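Local structure of chymotrypsin-like serine protease (Equine arteritis virus, 1MBM) at residues Asn24-Leu29 and Ser68-Asn73; Leu52-Asn57 and Ala61-Thr66; Glu97-Leu100 and Cys105-Trp108; Val136-Thr141 and Leu147-Val152. The protein is a chymotrypsin-like serine proteinase of an arterivirus, which probably cleaves the viral replicase polyprotein. All blocks are in the same frame, centred on the assembly; numbering follows the deposited sequence.

Contact 1. Residues Asn24-Leu29 and Ser68-Asn73; sequences NEVVVL and SELPGN
At one end of the N-terminal six-stranded antiparallel beta barrel of this chymotrypsin-like fold, Leu70 fits against Val26 and Val28 of strand 25-31. Leu70 belongs to the loop that leaves strand 60-65 and runs on toward strand 85-91. Val26 and Val28 are two residues apart, and both turn their side chains toward this loop. A single methyl of Leu70 makes both contacts. Its CD2 lies 3.8 Å from Val26 CG1 and 3.9 Å from Val28 CG2. The leucine side chain crosses each valine at about a right angle. Its CG stands opposite the backbone N (chi1 -169°), which carries the branch inward from the loop. The valines offer different methyls. Val26 uses CG1, the one anti to its own N, and Val28 uses CG2, the one beside its N. Val26 CG2 instead approaches the carbonyl of its partner, 4.0 Å from Leu70 O. That oxygen is hydrogen-bonded to Trp74 NE1, so the carbonyl of this buried residue has a polar partner. Around the three residues, Val19, Ala48, Leu50 and Leu52 continue the apolar interior of the barrel. The direct contact is small, about 115 Å² in all, and its apolar contacts are all between methyl groups. It has no directional bonds between the segments. Between these two segments, shape and exclusion of water are probably what count.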
loop_
_atom_site.group_PDB
_atom_site.type_symbol
_atom_site.label_atom_id
_atom_site.label_comp_id
_atom_site.label_asym_id
_atom_site.label_seq_id
_atom_site.Cartn_x
_atom_site.Cartn_y
_atom_site.Cartn_z
ATOM N N ASN A 24 20.347 12.337 0.542
ATOM C CA ASN A 24 21.458 11.805 1.339
ATOM C C ASN A 24 21.055 11.095 2.635
ATOM O O ASN A 24 21.891 10.830 3.500
ATOM C CB ASN A 24 22.508 12.885 1.616
ATOM C CG ASN A 24 23.894 12.313 1.785
ATOM O OD1 ASN A 24 24.435 11.695 0.868
ATOM N ND2 ASN A 24 24.478 12.507 2.964
ATOM N N GLU A 25 19.770 10.808 2.788
ATOM C CA GLU A 25 19.330 10.043 3.943
ATOM C C GLU A 25 18.633 8.785 3.448
ATOM O O GLU A 25 18.189 8.716 2.294
ATOM C CB GLU A 25 18.440 10.881 4.878
ATOM C CG GLU A 25 16.970 10.951 4.500
ATOM C CD GLU A 25 16.258 12.135 5.137
ATOM O OE1 GLU A 25 16.597 12.487 6.294
ATOM O OE2 GLU A 25 15.361 12.714 4.482
ATOM N N VAL A 26 18.593 7.773 4.308
ATOM C CA VAL A 26 17.925 6.519 3.996
ATOM C C VAL A 26 16.601 6.543 4.741
ATOM O O VAL A 26 16.571 6.770 5.952
ATOM C CB VAL A 26 18.796 5.318 4.402
ATOM C CG1 VAL A 26 17.997 4.024 4.363
ATOM C CG2 VAL A 26 20.013 5.233 3.492
ATOM N N VAL A 27 15.505 6.356 4.012
ATOM C CA VAL A 27 14.172 6.475 4.589
ATOM C C VAL A 27 13.469 5.129 4.695
ATOM O O VAL A 27 13.461 4.345 3.746
ATOM C CB VAL A 27 13.295 7.423 3.749
ATOM C CG1 VAL A 27 11.935 7.637 4.415
ATOM C CG2 VAL A 27 14.001 8.749 3.544
ATOM N N VAL A 28 12.873 4.871 5.851
ATOM C CA VAL A 28 12.159 3.621 6.083
ATOM C C VAL A 28 10.687 3.901 6.395
ATOM O O VAL A 28 10.379 4.570 7.367
ATOM C CB VAL A 28 12.812 2.833 7.253
ATOM C CG1 VAL A 28 12.034 1.536 7.557
ATOM C CG2 VAL A 28 14.290 2.538 6.950
ATOM N N LEU A 29 9.782 3.362 5.591
ATOM C CA LEU A 29 8.340 3.542 5.815
ATOM C C LEU A 29 7.653 2.271 6.294
ATOM O O LEU A 29 8.012 1.180 5.872
ATOM C CB LEU A 29 7.645 3.964 4.528
ATOM C CG LEU A 29 8.246 5.142 3.776
ATOM C CD1 LEU A 29 7.460 5.385 2.481
ATOM C CD2 LEU A 29 8.282 6.389 4.661
ATOM N N SER A 68 25.567 4.379 6.006
ATOM C CA SER A 68 26.507 3.614 6.827
ATOM C C SER A 68 25.804 2.679 7.819
ATOM O O SER A 68 26.410 1.755 8.352
ATOM C CB SER A 68 27.460 4.554 7.569
ATOM O OG SER A 68 26.745 5.571 8.248
ATOM N N GLU A 69 24.523 2.926 8.064
ATOM C CA GLU A 69 23.748 2.099 8.977
ATOM C C GLU A 69 22.926 1.069 8.225
ATOM O O GLU A 69 22.679 -0.033 8.723
ATOM C CB GLU A 69 22.817 2.978 9.806
ATOM C CG GLU A 69 23.539 3.844 10.812
ATOM C CD GLU A 69 24.414 3.014 11.730
ATOM O OE1 GLU A 69 23.896 2.045 12.329
ATOM O OE2 GLU A 69 25.615 3.325 11.849
ATOM N N LEU A 70 22.495 1.447 7.027
ATOM C CA LEU A 70 21.667 0.597 6.182
ATOM C C LEU A 70 22.091 0.789 4.726
ATOM O O LEU A 70 21.416 1.489 3.974
ATOM C CB LEU A 70 20.196 0.993 6.358
ATOM C CG LEU A 70 19.038 0.152 5.819
ATOM C CD1 LEU A 70 19.152 -1.288 6.260
ATOM C CD2 LEU A 70 17.703 0.743 6.290
ATOM N N PRO A 71 23.220 0.192 4.340
ATOM C CA PRO A 71 23.744 0.331 2.975
ATOM C C PRO A 71 22.927 -0.398 1.921
ATOM O O PRO A 71 22.308 -1.420 2.189
ATOM C CB PRO A 71 25.138 -0.306 3.074
ATOM C CG PRO A 71 25.001 -1.303 4.167
ATOM C CD PRO A 71 24.117 -0.618 5.187
ATOM N N GLY A 72 22.954 0.129 0.708
ATOM C CA GLY A 72 22.244 -0.491 -0.390
ATOM C C GLY A 72 21.812 0.536 -1.410
ATOM O O GLY A 72 21.753 1.733 -1.124
ATOM N N ASN A 73 21.507 0.067 -2.610
ATOM C CA ASN A 73 21.063 0.959 -3.665
ATOM C C ASN A 73 19.549 1.115 -3.614
ATOM O O ASN A 73 18.827 0.612 -4.483
ATOM C CB ASN A 73 21.506 0.438 -5.028
ATOM C CG ASN A 73 21.529 1.522 -6.075
ATOM O OD1 ASN A 73 21.741 2.695 -5.762
ATOM N ND2 ASN A 73 21.309 1.140 -7.328
#

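Contact 2. Residues Leu52-Asn57 and Ala61-Thr66; sequences LTFKKN and AEAVTT
Phe54 turns its CG away from its carbonyl carbon (chi1 -68°), and with chi2 at 80° the ring lies with one face under the methyl of Ala63. Ala63 CB stands 3.7 Å from the ring centroid, 19° off the normal, as a CH-pi contact. The methyl is displaced toward the CD2-CE2 side of the ring. At the ring edge, in its plane, is Glu62 N. Ala61 CB adds an apolar contact, 3.9 Å from Phe54 CD2. Ala63 CB also meets Leu52 CB at 3.9 Å.

The backbones form an antiparallel hairpin with Lys55 and Glu62 as a hydrogen-bonded pair. Lys55 N donates to Glu62 O at 2.9 Å, and Glu62 N returns a bond of 2.9 Å to Lys55 O. The second bond is the straighter. Farther along, water 1 replaces direct pairing. It donates to Thr53 O at 2.6 Å and accepts from Val64 N at 3.0 Å, bridging the strands where strand 48-57 is broken.

The polar ends of Lys56 and Glu62 are held elsewhere, by Gly36 O and by a salt bridge to Arg22. Strand 60-65 is hydrogen-bonded on its far side to strand 25-31. Strand 48-57 pairs with strand 40-45, while Val35 of helix 32-35 covers Phe54 and Lys56.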
loop_
_atom_site.group_PDB
_atom_site.type_symbol
_atom_site.label_atom_id
_atom_site.label_comp_id
_atom_site.label_asym_id
_atom_site.label_seq_id
_atom_site.Cartn_x
_atom_site.Cartn_y
_atom_site.Cartn_z
ATOM N N LEU A 52 14.869 1.248 14.717
ATOM C CA LEU A 52 14.610 2.625 14.312
ATOM C C LEU A 52 13.520 3.329 15.128
ATOM O O LEU A 52 12.657 2.682 15.700
ATOM C CB LEU A 52 14.173 2.629 12.855
ATOM C CG LEU A 52 15.103 1.896 11.892
ATOM C CD1 LEU A 52 14.330 1.348 10.701
ATOM C CD2 LEU A 52 16.195 2.819 11.457
ATOM N N THR A 53 13.573 4.661 15.139
ATOM C CA THR A 53 12.557 5.511 15.768
ATOM C C THR A 53 11.756 6.173 14.639
ATOM O O THR A 53 12.341 6.624 13.651
ATOM C CB THR A 53 13.233 6.570 16.670
ATOM O OG1 THR A 53 13.567 5.972 17.930
ATOM C CG2 THR A 53 12.263 7.661 17.074
ATOM N N PHE A 54 10.434 6.250 14.793
ATOM C CA PHE A 54 9.566 6.722 13.716
ATOM C C PHE A 54 8.761 7.983 14.023
ATOM O O PHE A 54 8.176 8.118 15.093
ATOM C CB PHE A 54 8.560 5.621 13.349
ATOM C CG PHE A 54 9.180 4.414 12.707
ATOM C CD1 PHE A 54 9.813 3.443 13.483
ATOM C CD2 PHE A 54 9.116 4.237 11.332
ATOM C CE1 PHE A 54 10.384 2.321 12.888
ATOM C CE2 PHE A 54 9.694 3.130 10.735
ATOM C CZ PHE A 54 10.330 2.161 11.527
ATOM N N LYS A 55 8.714 8.897 13.067
ATOM C CA LYS A 55 7.800 10.023 13.184
ATOM C C LYS A 55 6.497 9.579 12.521
ATOM O O LYS A 55 6.507 8.916 11.479
ATOM C CB LYS A 55 8.371 11.281 12.532
ATOM C CG LYS A 55 9.798 11.589 12.987
ATOM C CD LYS A 55 10.069 13.086 13.085
ATOM C CE LYS A 55 9.751 13.805 11.779
ATOM N NZ LYS A 55 9.881 15.284 11.936
ATOM N N LYS A 56 5.374 9.923 13.140
ATOM C CA LYS A 56 4.090 9.430 12.683
ATOM C C LYS A 56 3.107 10.513 12.284
ATOM O O LYS A 56 3.112 11.610 12.841
ATOM C CB LYS A 56 3.454 8.580 13.787
ATOM C CG LYS A 56 4.227 7.330 14.131
ATOM C CD LYS A 56 3.804 6.835 15.505
ATOM C CE LYS A 56 4.316 5.434 15.803
ATOM N NZ LYS A 56 3.979 5.086 17.213
ATOM N N ASN A 57 2.277 10.188 11.297
ATOM C CA ASN A 57 1.158 11.021 10.897
ATOM C C ASN A 57 -0.007 10.060 10.678
ATOM O O ASN A 57 -0.117 9.418 9.628
ATOM C CB ASN A 57 1.470 11.822 9.632
ATOM C CG ASN A 57 0.454 12.924 9.391
ATOM O OD1 ASN A 57 -0.652 12.879 9.930
ATOM N ND2 ASN A 57 0.824 13.922 8.598
ATOM N N ALA A 61 4.026 5.896 9.092
ATOM C CA ALA A 61 5.226 6.012 9.930
ATOM C C ALA A 61 6.516 6.076 9.116
ATOM O O ALA A 61 6.755 5.244 8.251
ATOM C CB ALA A 61 5.293 4.855 10.923
ATOM N N GLU A 62 7.360 7.054 9.408
ATOM C CA GLU A 62 8.601 7.223 8.665
ATOM C C GLU A 62 9.809 7.361 9.582
ATOM O O GLU A 62 9.801 8.178 10.516
ATOM C CB GLU A 62 8.500 8.472 7.767
ATOM C CG GLU A 62 9.821 8.958 7.184
ATOM C CD GLU A 62 9.656 10.262 6.404
ATOM O OE1 GLU A 62 8.898 10.281 5.426
ATOM O OE2 GLU A 62 10.271 11.270 6.780
ATOM N N ALA A 63 10.848 6.576 9.299
ATOM C CA ALA A 63 12.123 6.678 10.009
ATOM C C ALA A 63 13.209 7.075 9.031
ATOM O O ALA A 63 13.103 6.807 7.830
ATOM C CB ALA A 63 12.498 5.340 10.648
ATOM N N VAL A 64 14.249 7.720 9.543
ATOM C CA VAL A 64 15.402 8.062 8.725
ATOM C C VAL A 64 16.663 7.485 9.355
ATOM O O VAL A 64 16.757 7.338 10.579
ATOM C CB VAL A 64 15.566 9.584 8.493
ATOM C CG1 VAL A 64 14.356 10.150 7.768
ATOM C CG2 VAL A 64 15.825 10.323 9.801
ATOM N N THR A 65 17.600 7.094 8.503
ATOM C CA THR A 65 18.888 6.583 8.943
ATOM C C THR A 65 19.883 6.930 7.845
ATOM O O THR A 65 19.576 7.754 6.986
ATOM C CB THR A 65 18.834 5.056 9.303
ATOM O OG1 THR A 65 20.150 4.580 9.576
ATOM C CG2 THR A 65 18.396 4.202 8.134
ATOM N N THR A 66 21.079 6.361 7.884
ATOM C CA THR A 66 22.093 6.703 6.890
ATOM C C THR A 66 22.575 5.477 6.129
ATOM O O THR A 66 22.272 4.333 6.505
ATOM C CB THR A 66 23.305 7.410 7.543
ATOM O OG1 THR A 66 23.803 6.612 8.624
ATOM C CG2 THR A 66 22.894 8.720 8.217
HETATM O O HOH W 1 14.257 8.049 12.542
#

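Contact 3. Residues Glu97-Leu100 and Cys105-Trp108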
loop_
_atom_site.group_PDB
_atom_site.type_symbol
_atom_site.label_atom_id
_atom_site.label_comp_id
_atom_site.label_asym_id
_atom_site.label_seq_id
_atom_site.Cartn_x
_atom_site.Cartn_y
_atom_site.Cartn_z
ATOM N N GLU A 97 -1.296 -6.561 -6.851
ATOM C CA GLU A 97 -1.937 -5.542 -7.679
ATOM C C GLU A 97 -3.358 -5.299 -7.185
ATOM O O GLU A 97 -4.137 -6.239 -7.064
ATOM C CB GLU A 97 -1.952 -5.940 -9.167
ATOM C CG GLU A 97 -2.684 -4.920 -10.036
ATOM C CD GLU A 97 -2.399 -5.045 -11.529
ATOM O OE1 GLU A 97 -3.059 -5.869 -12.195
ATOM O OE2 GLU A 97 -1.535 -4.302 -12.045
ATOM N N GLY A 98 -3.693 -4.043 -6.892
ATOM C CA GLY A 98 -5.016 -3.718 -6.392
ATOM C C GLY A 98 -5.587 -2.429 -6.957
ATOM O O GLY A 98 -4.937 -1.748 -7.755
ATOM N N LEU A 99 -6.814 -2.112 -6.561
ATOM C CA LEU A 99 -7.465 -0.875 -6.975
ATOM C C LEU A 99 -7.177 0.169 -5.930
ATOM O O LEU A 99 -7.292 -0.097 -4.737
ATOM C CB LEU A 99 -8.980 -1.050 -7.065
ATOM C CG LEU A 99 -9.790 0.255 -7.048
ATOM C CD1 LEU A 99 -9.632 1.005 -8.375
ATOM C CD2 LEU A 99 -11.259 0.001 -6.737
ATOM N N LEU A 100 -6.779 1.351 -6.376
ATOM C CA LEU A 100 -6.561 2.451 -5.463
ATOM C C LEU A 100 -7.369 3.659 -5.919
ATOM O O LEU A 100 -7.372 3.990 -7.095
ATOM C CB LEU A 100 -5.070 2.818 -5.398
ATOM C CG LEU A 100 -4.778 3.917 -4.367
ATOM C CD1 LEU A 100 -3.841 3.436 -3.283
ATOM C CD2 LEU A 100 -4.295 5.207 -5.007
ATOM N N CYS A 105 -10.377 1.273 -1.763
ATOM C CA CYS A 105 -9.181 0.546 -2.162
ATOM C C CYS A 105 -9.412 -0.958 -1.980
ATOM O O CYS A 105 -9.909 -1.388 -0.947
ATOM C CB CYS A 105 -7.957 0.982 -1.340
ATOM S SG CYS A 105 -7.460 2.727 -1.480
ATOM N N LEU A 106 -9.026 -1.743 -2.981
ATOM C CA LEU A 106 -9.181 -3.197 -2.941
ATOM C C LEU A 106 -7.841 -3.888 -3.170
ATOM O O LEU A 106 -7.125 -3.558 -4.098
ATOM C CB LEU A 106 -10.156 -3.665 -4.027
ATOM C CG LEU A 106 -11.505 -2.962 -4.106
ATOM C CD1 LEU A 106 -12.299 -3.507 -5.269
ATOM C CD2 LEU A 106 -12.261 -3.154 -2.805
ATOM N N ALA A 107 -7.509 -4.849 -2.319
ATOM C CA ALA A 107 -6.275 -5.604 -2.459
ATOM C C ALA A 107 -6.367 -6.799 -1.529
ATOM O O ALA A 107 -6.965 -6.703 -0.463
ATOM C CB ALA A 107 -5.057 -4.742 -2.097
ATOM N N TRP A 108 -5.796 -7.928 -1.932
ATOM C CA TRP A 108 -5.798 -9.097 -1.063
ATOM C C TRP A 108 -4.609 -8.993 -0.120
ATOM O O TRP A 108 -3.460 -9.031 -0.562
ATOM C CB TRP A 108 -5.733 -10.391 -1.879
ATOM C CG TRP A 108 -5.848 -11.619 -1.031
ATOM C CD1 TRP A 108 -7.001 -12.218 -0.605
ATOM C CD2 TRP A 108 -4.771 -12.393 -0.486
ATOM N NE1 TRP A 108 -6.706 -13.321 0.161
ATOM C CE2 TRP A 108 -5.343 -13.448 0.253
ATOM C CE3 TRP A 108 -3.377 -12.301 -0.549
ATOM C CZ2 TRP A 108 -4.572 -14.404 0.917
ATOM C CZ3 TRP A 108 -2.614 -13.247 0.113
ATOM C CH2 TRP A 108 -3.212 -14.285 0.833
HETATM O O HOH W 2 -4.879 -7.770 -4.830
#
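Leu106 O accepts the shortest direct bond between the segments, from Leu99 N at 2.9 Å. The donor lies in the plane of the carbonyl, but the bond is bent, 139° at the hydrogen. Leu106 N answers with a 3.0 Å bond to Leu99 O, so the two leucines form an antiparallel hydrogen-bonded pair. It is the single bridge between these segments. Leu99 O is also approached by Cys105 CA, at 3.3 Å, as a CA-H...O contact. Two residue pairs on, water 2 spans the backbones. It donates to Glu97 O and accepts from Trp108 N, linking the two backbones beyond the bonded pair.

The paired leucines lie side by side and point the same way. Leu99 CD2 touches Leu106 CD1 at 3.9 Å. They meet with different first torsions: Leu99 CG is opposite its N (chi1 161°), whereas Leu106 CG is opposite its carbonyl carbon (chi1 -51°). Cys105 SG packs on Leu100, 4.1 Å from its CD1. Gly98 leaves the backbone close to its neighbour, with its CA 3.1 Å from Leu106 O.

These segments lie in the second barrel of the chymotrypsin-like fold. Strand 94-100 is bonded on its other side to strand 85-91. The short strand 105-106 is hydrogen-bonded on its other side to strand 136-140, through Cys105 and Ala137. Leu190 and Ile191 of helix 185-192, in the C-terminal part of the chain, pack on Leu99 and Leu106 respectively. On the side of Leu100, strand 117-120 contributes Val118 and Gln120.

Contact 4. Residues Val136-Thr141 and Leu147-Val152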
loop_
_atom_site.group_PDB
_atom_site.type_symbol
_atom_site.label_atom_id
_atom_site.label_comp_id
_atom_site.label_asym_id
_atom_site.label_seq_id
_atom_site.Cartn_x
_atom_site.Cartn_y
_atom_site.Cartn_z
ATOM N N VAL A 136 -11.317 -5.437 0.854
ATOM C CA VAL A 136 -11.280 -4.011 1.183
ATOM C C VAL A 136 -9.932 -3.670 1.810
ATOM O O VAL A 136 -9.456 -4.381 2.691
ATOM C CB VAL A 136 -12.407 -3.592 2.162
ATOM C CG1 VAL A 136 -12.163 -2.188 2.718
ATOM C CG2 VAL A 136 -13.748 -3.643 1.494
ATOM N N ALA A 137 -9.309 -2.601 1.331
ATOM C CA ALA A 137 -8.041 -2.151 1.882
ATOM C C ALA A 137 -8.165 -0.706 2.362
ATOM O O ALA A 137 -8.951 0.062 1.825
ATOM C CB ALA A 137 -6.935 -2.260 0.820
ATOM N N TYR A 138 -7.402 -0.344 3.388
ATOM C CA TYR A 138 -7.344 1.040 3.828
ATOM C C TYR A 138 -5.881 1.460 3.728
ATOM O O TYR A 138 -4.991 0.718 4.151
ATOM C CB TYR A 138 -7.873 1.202 5.252
ATOM C CG TYR A 138 -9.280 0.688 5.449
ATOM C CD1 TYR A 138 -10.372 1.361 4.916
ATOM C CD2 TYR A 138 -9.517 -0.476 6.180
ATOM C CE1 TYR A 138 -11.665 0.883 5.092
ATOM C CE2 TYR A 138 -10.807 -0.957 6.370
ATOM C CZ TYR A 138 -11.875 -0.273 5.829
ATOM O OH TYR A 138 -13.154 -0.747 6.028
ATOM N N VAL A 139 -5.634 2.624 3.130
ATOM C CA VAL A 139 -4.277 3.107 2.901
ATOM C C VAL A 139 -4.075 4.504 3.491
ATOM O O VAL A 139 -4.892 5.386 3.292
ATOM C CB VAL A 139 -3.968 3.147 1.390
ATOM C CG1 VAL A 139 -2.618 3.835 1.106
ATOM C CG2 VAL A 139 -4.027 1.725 0.777
ATOM N N THR A 140 -2.985 4.714 4.216
ATOM C CA THR A 140 -2.754 6.029 4.793
ATOM C C THR A 140 -1.694 6.772 4.000
ATOM O O THR A 140 -0.603 6.240 3.797
ATOM C CB THR A 140 -2.305 5.908 6.255
ATOM O OG1 THR A 140 -3.361 5.334 7.048
ATOM C CG2 THR A 140 -2.102 7.301 6.860
ATOM N N THR A 141 -1.998 7.997 3.562
ATOM C CA THR A 141 -1.004 8.810 2.855
ATOM C C THR A 141 -0.010 9.465 3.829
ATOM O O THR A 141 -0.265 9.526 5.037
ATOM C CB THR A 141 -1.696 9.913 2.037
ATOM O OG1 THR A 141 -2.156 10.942 2.924
ATOM C CG2 THR A 141 -2.956 9.383 1.361
ATOM N N LEU A 147 -7.280 6.565 2.989
ATOM C CA LEU A 147 -7.939 6.246 1.730
ATOM C C LEU A 147 -8.653 4.920 1.902
ATOM O O LEU A 147 -8.146 4.041 2.599
ATOM C CB LEU A 147 -6.913 6.076 0.596
ATOM C CG LEU A 147 -5.870 7.184 0.379
ATOM C CD1 LEU A 147 -4.977 6.860 -0.832
ATOM C CD2 LEU A 147 -6.532 8.549 0.236
ATOM N N GLY A 148 -9.816 4.779 1.269
ATOM C CA GLY A 148 -10.571 3.536 1.278
ATOM C C GLY A 148 -11.796 3.463 2.191
ATOM O O GLY A 148 -12.445 2.422 2.260
ATOM N N ALA A 149 -12.128 4.558 2.871
ATOM C CA ALA A 149 -13.211 4.546 3.867
ATOM C C ALA A 149 -14.546 5.133 3.417
ATOM O O ALA A 149 -15.497 5.179 4.207
ATOM C CB ALA A 149 -12.752 5.245 5.129
ATOM N N ASP A 150 -14.614 5.602 2.172
ATOM C CA ASP A 150 -15.829 6.233 1.653
ATOM C C ASP A 150 -16.545 5.333 0.651
ATOM O O ASP A 150 -16.306 4.127 0.612
ATOM C CB ASP A 150 -15.488 7.564 0.973
ATOM C CG ASP A 150 -14.606 8.447 1.831
ATOM O OD1 ASP A 150 -14.864 8.556 3.053
ATOM O OD2 ASP A 150 -13.624 9.062 1.367
ATOM N N THR A 151 -17.431 5.918 -0.154
ATOM C CA THR A 151 -18.131 5.152 -1.184
ATOM C C THR A 151 -17.933 5.765 -2.543
ATOM O O THR A 151 -17.581 6.932 -2.658
ATOM C CB THR A 151 -19.657 5.037 -0.928
ATOM O OG1 THR A 151 -20.288 6.309 -1.115
ATOM C CG2 THR A 151 -19.966 4.673 0.508
ATOM N N VAL A 152 -18.184 4.969 -3.578
ATOM C CA VAL A 152 -18.141 5.458 -4.950
ATOM C C VAL A 152 -19.040 4.563 -5.803
ATOM O O VAL A 152 -19.178 3.371 -5.520
ATOM C CB VAL A 152 -16.698 5.474 -5.517
ATOM C CG1 VAL A 152 -16.182 4.037 -5.734
ATOM C CG2 VAL A 152 -16.630 6.283 -6.819
HETATM O O HOH W 3 -11.650 0.479 0.692
#
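Tyr138 brings its ring alongside the turn at Gly148, where CE1 lies 3.3 Å from Gly148 O. Ala149 CA is at the ring edge, near the ring plane. The contact belongs to an antiparallel beta hairpin of the second barrel, in which strand 136-140 pairs with the short strand 146-147 and the chain then leaves the sheet. Tyr138 CG is set opposite its carbonyl carbon (chi1 -56°), which leads the ring along the departing backbone. Its hydroxyl is hydrogen-bonded to Asn132 ND2, which fixes the hydroxyl end of the ring.

Val139 and Leu147 form the hydrogen-bonded pair. Leu147 N donates to Val139 O at 2.7 Å, almost straight at 172° and in the plane of the carbonyl. Val139 N donates to Leu147 O at 2.9 Å, with the donor tilted out of that carbonyl plane. The same Leu147 O receives a CA-H...O contact from Tyr138 CA. Val139 and Leu147 point to the same face of the sheet. Leu147 also crosses Thr141 at about a right angle, its CG 3.8 Å from Thr141 CG2.

Gly148 marks the point where the pairing ends. Its positive phi, 103°, turns the chain out of the sheet, and its CA lies 3.9 Å from Ala137 O. Asp59 of the probable Ser-His-Asp triad packs against neighbouring Thr140. At the glycine, water 3 sits between two carbonyl oxygens, 3.0 Å from Ala137 O and 2.6 Å from Gly148 O.

Overall arrangement
Contacts 1 and 2 belong to the N-terminal barrel, and contacts 3 and 4 to the second. The first two share a sheet: Val26 O is 2.8 Å from Thr65 N, a probable hydrogen bond. Contacts 3 and 4 are joined by the pairing of strands 105-106 and 136-140. Between the barrels, contacts 2 and 4 meet lightly, Asn57 O against Thr140 CG2. Contact 1 is buried and purely apolar. Contact 2 is partly exposed, with charged side chains beside its apolar residues. The touching residues of contact 3 are all buried, while contact 4 reaches the surface at Ala149 and partly at Tyr138. Like contact 2, both combine paired backbone bonds with a water where direct pairing stops.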